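Local coordinates for protein probable thiosulfate sulfurtransferase (Thermus thermophilus, PDB 2EG4) that probably transfers sulfur from thiosulfate to cyanide, as two-domain rhodaneses do, and binds a zinc ion, at residues K45-E48 / G49-E53; W121-A125 / D126-R130; G155-I158 / P159-N163; F202-S206 / L207-A211. All coordinates share one frame; numbering follows the deposited sequence.

Contact 1: residues K45-E48 / G49-E53; sequences KALE and GGLTE
The carbonyl oxygen of Glu48 takes the amide hydrogen of Thr52, one turn further on, with Thr52 N 2.9 Å from Glu48 O and a bond angle of 155°. Thr52 OG1 is near the same oxygen, 3.3 Å from Glu48 O, but that contact is weak and unsettled; the hydroxyl has a surer partner in the amide of Ala115. Its place follows from the first torsion, which sets OG1 beside the Thr52 backbone N and anti to the carbonyl carbon (chi1 -72°).

The side chain of Glu48 stays extended, and its carboxylate divides its work: OE1 accepts from the amide of Leu117, while OE2 receives Lys45 NZ on its syn side, little out of the carboxylate plane, at 2.9 Å. That salt bridge, three residues apart, joins an exposed lysine to a partly exposed glutamate. All this belongs to the middle of helix 41-57 of the first rhodanese-like domain, an amphipathic helix with one apolar side and Gly49 and Gly50 among its exposed residues.

On the apolar side Leu47 and Leu51 meet one turn apart, their branches crossing at a slant, with Leu47 CG 4.1 Å from Leu51 CD1. Leu51 CG also rests against the main chain, 3.3 Å from Leu47 O, the oxygen that accepts the amide of Leu51 at 2.9 Å from Leu51 N. Phe81 of helix 73-84 packs on both leucines. Leu84 of that helix covers Leu47 as well, and Ala115 touches Leu51.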
loop_
_atom_site.group_PDB
_atom_site.type_symbol
_atom_site.label_atom_id
_atom_site.label_comp_id
_atom_site.label_asym_id
_atom_site.label_seq_id
_atom_site.Cartn_x
_atom_site.Cartn_y
_atom_site.Cartn_z
ATOM N N LYS A 45 10.655 5.984 12.885
ATOM C CA LYS A 45 10.555 7.425 13.066
ATOM C C LYS A 45 11.000 8.171 11.819
ATOM O O LYS A 45 10.475 9.249 11.509
ATOM C CB LYS A 45 11.391 7.882 14.261
ATOM C CG LYS A 45 10.601 7.889 15.544
ATOM C CD LYS A 45 9.511 8.967 15.541
ATOM C CE LYS A 45 8.534 8.748 16.683
ATOM N NZ LYS A 45 7.563 9.872 16.853
ATOM N N ALA A 46 11.966 7.600 11.112
ATOM C CA ALA A 46 12.459 8.199 9.863
ATOM C C ALA A 46 11.308 8.185 8.832
ATOM O O ALA A 46 11.081 9.162 8.118
ATOM C CB ALA A 46 13.651 7.399 9.341
ATOM N N LEU A 47 10.571 7.082 8.786
ATOM C CA LEU A 47 9.447 6.992 7.845
ATOM C C LEU A 47 8.387 8.021 8.194
ATOM O O LEU A 47 7.864 8.712 7.323
ATOM C CB LEU A 47 8.852 5.591 7.879
ATOM C CG LEU A 47 7.562 5.391 7.071
ATOM C CD1 LEU A 47 7.766 5.800 5.592
ATOM C CD2 LEU A 47 7.214 3.927 7.150
ATOM N N GLU A 48 8.060 8.124 9.472
ATOM C CA GLU A 48 7.067 9.103 9.900
ATOM C C GLU A 48 7.523 10.518 9.541
ATOM O O GLU A 48 6.714 11.318 9.079
ATOM C CB GLU A 48 6.835 8.965 11.407
ATOM C CG GLU A 48 5.760 9.868 11.986
ATOM C CD GLU A 48 5.626 9.679 13.487
ATOM O OE1 GLU A 48 4.730 8.922 13.923
ATOM O OE2 GLU A 48 6.431 10.286 14.228
ATOM N N GLY A 49 8.814 10.822 9.745
ATOM C CA GLY A 49 9.328 12.149 9.418
ATOM C C GLY A 49 9.264 12.425 7.925
ATOM O O GLY A 49 8.939 13.541 7.496
ATOM N N GLY A 50 9.574 11.404 7.136
ATOM C CA GLY A 50 9.539 11.526 5.683
ATOM C C GLY A 50 8.110 11.778 5.214
ATOM O O GLY A 50 7.879 12.559 4.280
ATOM N N LEU A 51 7.147 11.127 5.862
ATOM C CA LEU A 51 5.744 11.345 5.500
ATOM C C LEU A 51 5.338 12.766 5.896
ATOM O O LEU A 51 4.626 13.432 5.162
ATOM C CB LEU A 51 4.844 10.318 6.180
ATOM C CG LEU A 51 4.998 8.898 5.610
ATOM C CD1 LEU A 51 4.342 7.855 6.513
ATOM C CD2 LEU A 51 4.341 8.842 4.227
ATOM N N THR A 52 5.795 13.241 7.049
ATOM C CA THR A 52 5.456 14.620 7.443
ATOM C C THR A 52 5.923 15.604 6.378
ATOM O O THR A 52 5.186 16.514 5.984
ATOM C CB THR A 52 6.145 15.027 8.760
ATOM O OG1 THR A 52 5.525 14.346 9.845
ATOM C CG2 THR A 52 5.998 16.519 9.004
ATOM N N GLU A 53 7.153 15.423 5.913
ATOM C CA GLU A 53 7.729 16.320 4.919
ATOM C C GLU A 53 6.929 16.266 3.626
ATOM O O GLU A 53 6.664 17.293 3.001
ATOM C CB GLU A 53 9.180 15.946 4.636
ATOM C CG GLU A 53 9.799 16.700 3.484
ATOM C CD GLU A 53 9.835 18.211 3.697
ATOM O OE1 GLU A 53 9.678 18.672 4.846
ATOM O OE2 GLU A 53 10.036 18.938 2.701
#

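Contact 2: residues W121-A125 / D126-R130; sequences WLLTA and DEAAR. With SO4 (sulfate ion), chain H.
Glu127 folds back over Thr124 and Leu123, and most of its side chain finds a partner there. CB sits against the tip of Leu123, 3.8 Å from Leu123 CD2. CG, held beside its own backbone N by chi1 -69°, passes Thr124 OG1 at 3.3 Å, and CD lies equally near that oxygen. The chain runs out straight to the carboxylate, where OE1 accepts the amide of Thr124, 2.8 Å from Thr124 N, on its anti side and 35° out of the carboxylate plane.

In return Glu127 N donates to Thr124 OG1 at 3.2 Å, so the two residues close a capping box, with Thr124 as N-cap of helix 125-129 in the second rhodanese-like domain. The first helical turn is secured by Ala128 N, 2.8 Å from Thr124 O.

OE1 also lies 2.8 Å from a water that reaches Leu122 O, and it pairs with Arg212, while Arg119 takes OE2. Two arginines probably keep this carboxylate ionised. At the other helix end Arg130 NH1 donates to Asp126 O, 3.1 Å away in the guanidinium plane, and forms a salt bridge with Asp126 OD1. Its terminal nitrogens also reach a sulfate, probably from the crystallisation liquor, whose placement against Asp126 is doubtful.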
loop_
_atom_site.group_PDB
_atom_site.type_symbol
_atom_site.label_atom_id
_atom_site.label_comp_id
_atom_site.label_asym_id
_atom_site.label_seq_id
_atom_site.Cartn_x
_atom_site.Cartn_y
_atom_site.Cartn_z
ATOM N N TRP A 121 -1.602 -0.469 11.194
ATOM C CA TRP A 121 -1.745 -0.830 9.782
ATOM C C TRP A 121 -0.570 -1.656 9.267
ATOM O O TRP A 121 -0.640 -2.318 8.235
ATOM C CB TRP A 121 -1.784 0.444 8.939
ATOM C CG TRP A 121 -3.126 1.074 8.805
ATOM C CD1 TRP A 121 -4.152 1.032 9.707
ATOM C CD2 TRP A 121 -3.598 1.835 7.684
ATOM N NE1 TRP A 121 -5.244 1.720 9.209
ATOM C CE2 TRP A 121 -4.929 2.221 7.971
ATOM C CE3 TRP A 121 -3.022 2.229 6.464
ATOM C CZ2 TRP A 121 -5.700 2.982 7.078
ATOM C CZ3 TRP A 121 -3.777 2.983 5.577
ATOM C CH2 TRP A 121 -5.111 3.354 5.888
ATOM N N LEU A 122 0.519 -1.600 10.007
ATOM C CA LEU A 122 1.760 -2.211 9.584
ATOM C C LEU A 122 2.256 -3.454 10.300
ATOM O O LEU A 122 1.918 -3.695 11.446
ATOM C CB LEU A 122 2.838 -1.129 9.722
ATOM C CG LEU A 122 4.318 -1.401 9.490
ATOM C CD1 LEU A 122 4.571 -1.528 8.004
ATOM C CD2 LEU A 122 5.148 -0.254 10.093
ATOM N N LEU A 123 3.060 -4.223 9.581
ATOM C CA LEU A 123 3.793 -5.352 10.142
ATOM C C LEU A 123 5.290 -5.088 9.867
ATOM O O LEU A 123 5.690 -4.853 8.729
ATOM C CB LEU A 123 3.459 -6.670 9.451
ATOM C CG LEU A 123 2.133 -7.324 9.788
ATOM C CD1 LEU A 123 2.017 -8.591 8.953
ATOM C CD2 LEU A 123 2.057 -7.631 11.277
ATOM N N THR A 124 6.113 -5.137 10.905
ATOM C CA THR A 124 7.548 -5.012 10.721
ATOM C C THR A 124 7.951 -6.476 10.493
ATOM O O THR A 124 7.111 -7.372 10.673
ATOM C CB THR A 124 8.247 -4.541 12.002
ATOM O OG1 THR A 124 7.894 -5.431 13.067
ATOM C CG2 THR A 124 7.822 -3.115 12.375
ATOM N N ALA A 125 9.210 -6.723 10.142
ATOM C CA ALA A 125 9.691 -8.089 9.902
ATOM C C ALA A 125 9.490 -8.930 11.142
ATOM O O ALA A 125 9.048 -10.074 11.064
ATOM C CB ALA A 125 11.162 -8.094 9.536
ATOM N N ASP A 126 9.828 -8.367 12.290
ATOM C CA ASP A 126 9.652 -9.110 13.536
ATOM C C ASP A 126 8.200 -9.484 13.794
ATOM O O ASP A 126 7.897 -10.591 14.272
ATOM C CB ASP A 126 10.195 -8.290 14.696
ATOM C CG ASP A 126 11.639 -8.589 14.960
ATOM O OD1 ASP A 126 11.904 -9.383 15.892
ATOM O OD2 ASP A 126 12.497 -8.061 14.218
ATOM N N GLU A 127 7.288 -8.574 13.467
ATOM C CA GLU A 127 5.876 -8.840 13.682
ATOM C C GLU A 127 5.393 -9.868 12.664
ATOM O O GLU A 127 4.596 -10.744 12.989
ATOM C CB GLU A 127 5.068 -7.544 13.582
ATOM C CG GLU A 127 5.353 -6.605 14.762
ATOM C CD GLU A 127 4.934 -5.169 14.507
ATOM O OE1 GLU A 127 4.685 -4.817 13.332
ATOM O OE2 GLU A 127 4.880 -4.395 15.480
ATOM N N ALA A 128 5.896 -9.780 11.439
ATOM C CA ALA A 128 5.495 -10.735 10.411
ATOM C C ALA A 128 5.966 -12.137 10.791
ATOM O O ALA A 128 5.219 -13.110 10.634
ATOM C CB ALA A 128 6.075 -10.335 9.054
ATOM N N ALA A 129 7.192 -12.224 11.306
ATOM C CA ALA A 129 7.802 -13.493 11.704
ATOM C C ALA A 129 7.012 -14.233 12.776
ATOM O O ALA A 129 7.092 -15.456 12.884
ATOM C CB ALA A 129 9.202 -13.241 12.218
ATOM N N ARG A 130 6.278 -13.481 13.585
ATOM C CA ARG A 130 5.493 -14.070 14.665
ATOM C C ARG A 130 4.002 -14.114 14.370
ATOM O O ARG A 130 3.210 -14.516 15.221
ATOM C CB ARG A 130 5.744 -13.279 15.951
ATOM C CG ARG A 130 7.204 -13.208 16.336
ATOM C CD ARG A 130 7.429 -12.267 17.503
ATOM N NE ARG A 130 8.751 -12.418 18.111
ATOM C CZ ARG A 130 9.906 -12.092 17.539
ATOM N NH1 ARG A 130 9.937 -11.583 16.313
ATOM N NH2 ARG A 130 11.042 -12.276 18.203
HETATM S S SO4 H . 13.170 -12.024 15.005
HETATM O O1 SO4 H . 14.462 -11.344 14.663
HETATM O O2 SO4 H . 13.237 -13.466 14.597
HETATM O O3 SO4 H . 12.935 -11.938 16.484
HETATM O O4 SO4 H . 12.042 -11.355 14.275
HETATM O O HOH W 1 3.656 -2.226 13.279
#

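Contact 3: residues G155-I158 / P159-N163; sequences GGRI and PGSKN. With SO4 (sulfate ion), chain E.
Ile158 and Pro159 set their side chains at about a right angle, the CG2 branch of the isoleucine lying on the proline ring with Ile158 CG2 3.7 Å from Pro159 CD. Further round the turn the hydroxyl of Ser161 swings back to the isoleucine carbonyl. With OG between the backbone N and the carbonyl carbon (chi1 61°), Ser161 OG donates to Ile158 O at 2.7 Å, in the carbonyl plane. The longer bond from Ser161 N to Ile158 O, 3.2 Å and tilted from that plane, closes a type II beta turn, and OG adds a second grip on the same oxygen. The third residue of the turn, Gly160, has a positive phi that calls for glycine.

Arg157 stretches past the serine, Arg157 CD 3.9 Å from Ser161 OG, and presents the edge of its guanidinium to a sulfate probably taken from the crystallisation liquor. Arg157 NE and sulfate O4 are 2.9 Å apart, NH2 holds a second oxygen, and Gly160 N reaches the same O4 at 2.9 Å. The guanidinium also makes a cation-pi pair with Phe143, whose carbonyl oxygen accepts from NH1. A leucine in place of Arg157 would probably cost the anion its two guanidinium bonds and Phe143 its cationic partner.

The turn leads directly into edge strand 162-163, whose Lys162 bonds to strand 134-136. Tyr190, at the end of strand 186-190, hydrogen-bonds Ser161 OG and the amide of Ile158, while the isoleucine side chain touches Leu134 and, on helix 217-223, Met218 and Trp221.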
loop_
_atom_site.group_PDB
_atom_site.type_symbol
_atom_site.label_atom_id
_atom_site.label_comp_id
_atom_site.label_asym_id
_atom_site.label_seq_id
_atom_site.Cartn_x
_atom_site.Cartn_y
_atom_site.Cartn_z
ATOM N N GLY A 155 14.954 -17.080 -4.834
ATOM C CA GLY A 155 13.520 -17.261 -4.736
ATOM C C GLY A 155 13.146 -17.827 -3.378
ATOM O O GLY A 155 13.901 -18.590 -2.764
ATOM N N GLY A 156 11.974 -17.460 -2.884
ATOM C CA GLY A 156 11.582 -17.977 -1.590
ATOM C C GLY A 156 10.380 -17.282 -1.019
ATOM O O GLY A 156 9.876 -16.322 -1.598
ATOM N N ARG A 157 9.924 -17.795 0.120
ATOM C CA ARG A 157 8.770 -17.276 0.834
ATOM C C ARG A 157 9.068 -17.347 2.317
ATOM O O ARG A 157 10.011 -18.022 2.747
ATOM C CB ARG A 157 7.543 -18.143 0.544
ATOM C CG ARG A 157 7.758 -19.598 0.947
ATOM C CD ARG A 157 6.462 -20.411 0.933
ATOM N NE ARG A 157 6.695 -21.810 1.318
ATOM C CZ ARG A 157 7.186 -22.740 0.504
ATOM N NH1 ARG A 157 7.500 -22.431 -0.749
ATOM N NH2 ARG A 157 7.353 -23.983 0.935
ATOM N N ILE A 158 8.277 -16.631 3.101
ATOM C CA ILE A 158 8.434 -16.646 4.540
ATOM C C ILE A 158 7.892 -18.016 4.950
ATOM O O ILE A 158 6.810 -18.402 4.536
ATOM C CB ILE A 158 7.639 -15.470 5.178
ATOM C CG1 ILE A 158 8.346 -14.157 4.811
ATOM C CG2 ILE A 158 7.557 -15.624 6.707
ATOM C CD1 ILE A 158 7.592 -12.909 5.224
ATOM N N PRO A 159 8.661 -18.775 5.752
ATOM C CA PRO A 159 8.210 -20.109 6.184
ATOM C C PRO A 159 6.858 -20.066 6.876
ATOM O O PRO A 159 6.612 -19.198 7.714
ATOM C CB PRO A 159 9.331 -20.564 7.118
ATOM C CG PRO A 159 10.560 -19.800 6.593
ATOM C CD PRO A 159 9.954 -18.433 6.370
ATOM N N GLY A 160 5.979 -21.002 6.517
ATOM C CA GLY A 160 4.668 -21.063 7.142
ATOM C C GLY A 160 3.580 -20.220 6.499
ATOM O O GLY A 160 2.409 -20.332 6.850
ATOM N N SER A 161 3.950 -19.365 5.549
ATOM C CA SER A 161 2.956 -18.517 4.899
ATOM C C SER A 161 2.082 -19.301 3.917
ATOM O O SER A 161 2.461 -20.375 3.452
ATOM C CB SER A 161 3.655 -17.386 4.142
ATOM O OG SER A 161 4.488 -17.933 3.146
ATOM N N LYS A 162 0.919 -18.745 3.601
ATOM C CA LYS A 162 0.010 -19.393 2.657
ATOM C C LYS A 162 -0.127 -18.497 1.442
ATOM O O LYS A 162 -0.170 -17.277 1.569
ATOM C CB LYS A 162 -1.354 -19.610 3.307
ATOM C CG LYS A 162 -1.283 -20.355 4.642
ATOM C CD LYS A 162 -0.601 -21.709 4.498
ATOM C CE LYS A 162 -0.560 -22.449 5.836
ATOM N NZ LYS A 162 0.192 -23.737 5.747
ATOM N N ASN A 163 -0.203 -19.108 0.264
ATOM C CA ASN A 163 -0.310 -18.348 -0.977
ATOM C C ASN A 163 -1.760 -17.948 -1.277
ATOM O O ASN A 163 -2.667 -18.785 -1.289
ATOM C CB ASN A 163 0.276 -19.194 -2.115
ATOM C CG ASN A 163 0.447 -18.426 -3.424
ATOM O OD1 ASN A 163 0.527 -19.039 -4.499
ATOM N ND2 ASN A 163 0.531 -17.097 -3.347
HETATM S S SO4 E . 6.545 -24.003 4.517
HETATM O O1 SO4 E . 7.678 -24.742 3.870
HETATM O O2 SO4 E . 5.236 -24.613 4.112
HETATM O O3 SO4 E . 6.695 -24.086 6.006
HETATM O O4 SO4 E . 6.568 -22.565 4.091
#

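Contact 4: residues F202-S206 / L207-A211; sequences FVLRS and LGVRA
Leu204 carries the close-packed half of this contact. Its CB lies 3.7 Å from Ala211 CB, and Val209 CB fills in beside it, 4.0 Å from Leu204 CB, so that the end of helix 195-206 packs on the residues leading into and starting strand 210-213. Its own carbonyl oxygen is gripped twice: Leu204 O accepts Leu207 N at 2.9 Å and Val209 N at 3.0 Å, from opposite faces of its carbonyl plane. Gly208 N turns back to Arg205 O at 3.0 Å, and the positive phi of Gly208 completes a Schellman motif, the reversal that ends the helix in this beta-alpha-beta unit. Leu176 of helix 175-179 covers Leu204, Leu207 and Val209.

The outer side is looser. Val203 and Leu207 merely lie alongside each other, Ser206 is exposed, and its hydroxyl bends back to donate to Val203 O, 2.6 Å from Ser206 OG. Arg205 also starts outward, but a bend at chi2 (-118°) brings its guanidinium edge round to the strand. Arg205 NE meets Ala211 O at 3.0 Å on a lone pair, and NH2 joins it from above the carbonyl plane. A serine here has no guanidinium, and Ala211 O would probably lose both donors, the helix end its polar tie to the strand.

The helix-end bonds and the arginine grip all use main-chain oxygens, beside purely apolar packing on Leu204, and the arginine charge would tend to polarise the Ala211 carbonyl.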
loop_
_atom_site.group_PDB
_atom_site.type_symbol
_atom_site.label_atom_id
_atom_site.label_comp_id
_atom_site.label_asym_id
_atom_site.label_seq_id
_atom_site.Cartn_x
_atom_site.Cartn_y
_atom_site.Cartn_z
ATOM N N PHE A 202 -6.282 -3.232 1.580
ATOM C CA PHE A 202 -7.519 -2.466 1.442
ATOM C C PHE A 202 -8.764 -3.294 1.142
ATOM O O PHE A 202 -9.850 -2.984 1.650
ATOM C CB PHE A 202 -7.347 -1.369 0.386
ATOM C CG PHE A 202 -6.517 -0.233 0.864
ATOM C CD1 PHE A 202 -6.980 0.585 1.895
ATOM C CD2 PHE A 202 -5.252 -0.002 0.330
ATOM C CE1 PHE A 202 -6.196 1.611 2.394
ATOM C CE2 PHE A 202 -4.458 1.020 0.819
ATOM C CZ PHE A 202 -4.927 1.833 1.856
ATOM N N VAL A 203 -8.617 -4.338 0.335
ATOM C CA VAL A 203 -9.749 -5.192 0.009
ATOM C C VAL A 203 -10.217 -5.905 1.268
ATOM O O VAL A 203 -11.408 -5.880 1.607
ATOM C CB VAL A 203 -9.377 -6.269 -1.034
ATOM C CG1 VAL A 203 -10.539 -7.282 -1.188
ATOM C CG2 VAL A 203 -9.077 -5.608 -2.371
ATOM N N LEU A 204 -9.274 -6.534 1.970
ATOM C CA LEU A 204 -9.620 -7.266 3.180
ATOM C C LEU A 204 -10.252 -6.352 4.223
ATOM O O LEU A 204 -11.236 -6.727 4.865
ATOM C CB LEU A 204 -8.383 -7.957 3.765
ATOM C CG LEU A 204 -7.876 -9.178 2.994
ATOM C CD1 LEU A 204 -6.596 -9.705 3.612
ATOM C CD2 LEU A 204 -8.947 -10.272 3.014
ATOM N N ARG A 205 -9.687 -5.162 4.405
ATOM C CA ARG A 205 -10.222 -4.222 5.381
ATOM C C ARG A 205 -11.659 -3.848 5.044
ATOM O O ARG A 205 -12.502 -3.712 5.944
ATOM C CB ARG A 205 -9.338 -2.965 5.457
ATOM C CG ARG A 205 -8.029 -3.219 6.201
ATOM C CD ARG A 205 -7.902 -2.370 7.449
ATOM N NE ARG A 205 -6.895 -2.903 8.367
ATOM C CZ ARG A 205 -6.613 -2.379 9.555
ATOM N NH1 ARG A 205 -7.264 -1.295 9.979
ATOM N NH2 ARG A 205 -5.680 -2.933 10.321
ATOM N N SER A 206 -11.953 -3.704 3.756
ATOM C CA SER A 206 -13.307 -3.350 3.350
ATOM C C SER A 206 -14.271 -4.499 3.635
ATOM O O SER A 206 -15.482 -4.284 3.714
ATOM C CB SER A 206 -13.366 -2.996 1.866
ATOM O OG SER A 206 -13.280 -4.148 1.045
ATOM N N LEU A 207 -13.746 -5.715 3.778
ATOM C CA LEU A 207 -14.597 -6.865 4.067
ATOM C C LEU A 207 -14.638 -7.135 5.565
ATOM O O LEU A 207 -15.207 -8.132 6.006
ATOM C CB LEU A 207 -14.111 -8.104 3.312
ATOM C CG LEU A 207 -14.236 -8.005 1.785
ATOM C CD1 LEU A 207 -13.492 -9.153 1.118
ATOM C CD2 LEU A 207 -15.722 -7.999 1.389
ATOM N N GLY A 208 -14.015 -6.251 6.341
ATOM C CA GLY A 208 -14.036 -6.392 7.786
ATOM C C GLY A 208 -12.905 -7.163 8.435
ATOM O O GLY A 208 -12.898 -7.333 9.658
ATOM N N VAL A 209 -11.957 -7.630 7.629
ATOM C CA VAL A 209 -10.811 -8.381 8.138
ATOM C C VAL A 209 -9.723 -7.429 8.633
ATOM O O VAL A 209 -9.446 -6.418 7.999
ATOM C CB VAL A 209 -10.231 -9.286 7.033
ATOM C CG1 VAL A 209 -8.886 -9.845 7.462
ATOM C CG2 VAL A 209 -11.214 -10.415 6.730
ATOM N N ARG A 210 -9.120 -7.746 9.775
ATOM C CA ARG A 210 -8.070 -6.896 10.322
ATOM C C ARG A 210 -6.733 -7.214 9.655
ATOM O O ARG A 210 -5.831 -7.840 10.241
ATOM C CB ARG A 210 -7.995 -7.077 11.839
ATOM C CG ARG A 210 -9.238 -6.525 12.557
ATOM C CD ARG A 210 -9.247 -6.857 14.045
ATOM N NE ARG A 210 -10.512 -6.475 14.670
ATOM C CZ ARG A 210 -10.980 -7.011 15.796
ATOM N NH1 ARG A 210 -10.286 -7.953 16.425
ATOM N NH2 ARG A 210 -12.148 -6.618 16.287
ATOM N N ALA A 211 -6.612 -6.783 8.411
ATOM C CA ALA A 211 -5.385 -7.013 7.655
ATOM C C ALA A 211 -4.300 -5.978 8.002
ATOM O O ALA A 211 -4.590 -4.810 8.225
ATOM C CB ALA A 211 -5.689 -6.972 6.164
#

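Overall arrangement
Contact 1 is a surface contact on helix 41-57 of the first rhodanese-like domain; the other three lie in the second. Contact 2 is mostly buried, contacts 3 and 4 partly so. Contacts 3 and 4 serve the same parallel sheet at its two outermost strands, 162-163 and 210-213, with centres about 21 Å apart. Contacts 2 and 4 touch, Trp121 CH2 lying 4.1 Å from Phe202 CE1. The chemistry follows position: a lysine–glutamate pair in contact 1, a threonine–glutamate capping box at a helix start in contact 2, an arginine and a turn amide holding an anion in contact 3, and an arginine on a carbonyl beside a helix end in contact 4.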